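Local coordinates for protein DNA polymerase III subunit delta (Bacillus subtilis, PDB 3ZH9) that probably opens the ring-shaped beta subunit dimer, within the complex that uses ATP hydrolysis to load this ring onto primed DNA, at residues A[229-234]-A[332-337]. Numbering follows the deposited sequence.
Sequences RKRTES and FLLQLL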
loop_
_atom_site.group_PDB
_atom_site.type_symbol
_atom_site.label_atom_id
_atom_site.label_comp_id
_atom_site.label_asym_id
_atom_site.label_seq_id
_atom_site.Cartn_x
_atom_site.Cartn_y
_atom_site.Cartn_z
ATOM N N ARG A 229 -10.368 7.537 -28.374
ATOM C CA ARG A 229 -10.836 8.542 -29.334
ATOM C C ARG A 229 -11.986 9.422 -28.824
ATOM O O ARG A 229 -12.647 10.098 -29.614
ATOM C CB ARG A 229 -11.222 7.883 -30.664
ATOM N N LYS A 230 -12.219 9.414 -27.513
ATOM C CA LYS A 230 -13.234 10.276 -26.904
ATOM C C LYS A 230 -12.681 11.688 -26.698
ATOM O O LYS A 230 -12.256 12.053 -25.596
ATOM C CB LYS A 230 -13.703 9.691 -25.575
ATOM C CG LYS A 230 -14.215 8.271 -25.683
ATOM N N ARG A 231 -12.709 12.477 -27.768
ATOM C CA ARG A 231 -12.013 13.762 -27.825
ATOM C C ARG A 231 -12.392 14.749 -26.726
ATOM O O ARG A 231 -11.524 15.272 -26.027
ATOM C CB ARG A 231 -12.241 14.416 -29.186
ATOM C CG ARG A 231 -11.494 15.723 -29.362
ATOM C CD ARG A 231 -11.552 16.192 -30.800
ATOM N NE ARG A 231 -10.541 17.207 -31.071
ATOM C CZ ARG A 231 -9.338 16.951 -31.573
ATOM N NH1 ARG A 231 -8.990 15.709 -31.877
ATOM N NH2 ARG A 231 -8.487 17.943 -31.785
ATOM N N THR A 232 -13.682 15.011 -26.581
ATOM C CA THR A 232 -14.131 16.043 -25.658
ATOM C C THR A 232 -14.062 15.577 -24.203
ATOM O O THR A 232 -13.640 16.337 -23.327
ATOM C CB THR A 232 -15.547 16.533 -26.011
ATOM O OG1 THR A 232 -15.566 16.998 -27.369
ATOM C CG2 THR A 232 -15.936 17.670 -25.100
ATOM N N GLU A 233 -14.459 14.329 -23.953
ATOM C CA GLU A 233 -14.356 13.742 -22.612
ATOM C C GLU A 233 -12.954 13.909 -22.024
ATOM O O GLU A 233 -12.796 14.216 -20.838
ATOM C CB GLU A 233 -14.710 12.253 -22.639
ATOM C CG GLU A 233 -16.200 11.940 -22.646
ATOM C CD GLU A 233 -16.486 10.445 -22.745
ATOM O OE1 GLU A 233 -15.589 9.682 -23.161
ATOM O OE2 GLU A 233 -17.615 10.031 -22.409
ATOM N N SER A 234 -11.942 13.703 -22.860
ATOM C CA SER A 234 -10.561 13.812 -22.420
ATOM C C SER A 234 -10.061 15.261 -22.380
ATOM O O SER A 234 -9.220 15.606 -21.547
ATOM C CB SER A 234 -9.641 12.919 -23.262
ATOM O OG SER A 234 -9.544 13.369 -24.594
ATOM N N PHE A 332 0.931 18.155 -27.083
ATOM C CA PHE A 332 1.118 16.726 -26.823
ATOM C C PHE A 332 -0.204 15.950 -26.840
ATOM O O PHE A 332 -0.352 14.952 -27.556
ATOM C CB PHE A 332 1.819 16.519 -25.480
ATOM C CG PHE A 332 1.863 15.073 -25.032
ATOM C CD1 PHE A 332 2.734 14.168 -25.635
ATOM C CD2 PHE A 332 1.031 14.623 -24.014
ATOM C CE1 PHE A 332 2.762 12.834 -25.235
ATOM C CE2 PHE A 332 1.059 13.288 -23.601
ATOM C CZ PHE A 332 1.927 12.395 -24.210
ATOM N N LEU A 333 -1.166 16.413 -26.049
ATOM C CA LEU A 333 -2.432 15.715 -25.938
ATOM C C LEU A 333 -3.186 15.738 -27.273
ATOM O O LEU A 333 -3.848 14.763 -27.641
ATOM C CB LEU A 333 -3.280 16.311 -24.803
ATOM C CG LEU A 333 -2.681 16.156 -23.394
ATOM C CD1 LEU A 333 -3.501 16.883 -22.335
ATOM C CD2 LEU A 333 -2.529 14.685 -23.014
ATOM N N LEU A 334 -3.082 16.851 -27.996
ATOM C CA LEU A 334 -3.692 16.950 -29.320
ATOM C C LEU A 334 -3.043 15.973 -30.311
ATOM O O LEU A 334 -3.742 15.243 -31.009
ATOM C CB LEU A 334 -3.653 18.393 -29.847
ATOM C CG LEU A 334 -4.566 19.368 -29.095
ATOM C CD1 LEU A 334 -4.453 20.777 -29.652
ATOM C CD2 LEU A 334 -6.021 18.893 -29.108
ATOM N N GLN A 335 -1.714 15.950 -30.364
ATOM C CA GLN A 335 -1.013 14.924 -31.140
ATOM C C GLN A 335 -1.586 13.529 -30.844
ATOM O O GLN A 335 -1.973 12.809 -31.762
ATOM C CB GLN A 335 0.491 14.952 -30.856
ATOM N N LEU A 336 -1.662 13.162 -29.566
ATOM C CA LEU A 336 -2.194 11.854 -29.171
ATOM C C LEU A 336 -3.601 11.598 -29.695
ATOM O O LEU A 336 -3.969 10.456 -29.972
ATOM C CB LEU A 336 -2.218 11.698 -27.646
ATOM C CG LEU A 336 -0.899 11.569 -26.893
ATOM C CD1 LEU A 336 -1.141 10.938 -25.524
ATOM C CD2 LEU A 336 0.083 10.744 -27.697
ATOM N N LEU A 337 -4.395 12.658 -29.804
ATOM C CA LEU A 337 -5.798 12.521 -30.188
ATOM C C LEU A 337 -5.992 12.336 -31.696
ATOM O O LEU A 337 -6.909 11.631 -32.129
ATOM C CB LEU A 337 -6.604 13.713 -29.683
ATOM C CG LEU A 337 -6.872 13.718 -28.182
ATOM C CD1 LEU A 337 -6.988 15.154 -27.677
ATOM C CD2 LEU A 337 -8.130 12.897 -27.850
HETATM O O HOH W 1 -6.253 16.500 -32.381
#
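Leu-337 touches both Arg-231 and Ser-234, its CB meeting the tip of the arginine and its CD2 the first turn of helix 231-243. Its CB lies 3.8 Å from Arg-231 NH1, obliquely to the guanidinium plane. With CG anti to the carbonyl carbon (chi1 -74°), the branch reaches across to helix 231-243: CD2 comes 3.6 Å from Ser-234 OG and 4.0 Å from Arg-231 CA, while CD1 packs beside CD2 of Leu-334 in its own helix. A branched aliphatic chain suits this partly covered place. Serine suits the buried turn because it is small and its hydroxyl stays near the backbone oxygens of Lys-230 and Arg-231. Arg-231, extended from CG to NE, carries its charge obliquely past Leu-337 and Leu-334 to the exposed side of the contact, where NH2 rests 3.8 Å from Leu-334 CD2. NH2 also donates to a water at the guanidinium edge (2.7 Å), which in turn donates to Leu-334 O (3.1 Å), so the only polar link here is water-mediated. In the all-helical C-terminal domain, helix 215-227 closes in a Schellman motif at Arg-229 before helix 231-243 starts; helix 325-338 packs against both through Leu-333, and Phe-332 faces helix 301-319.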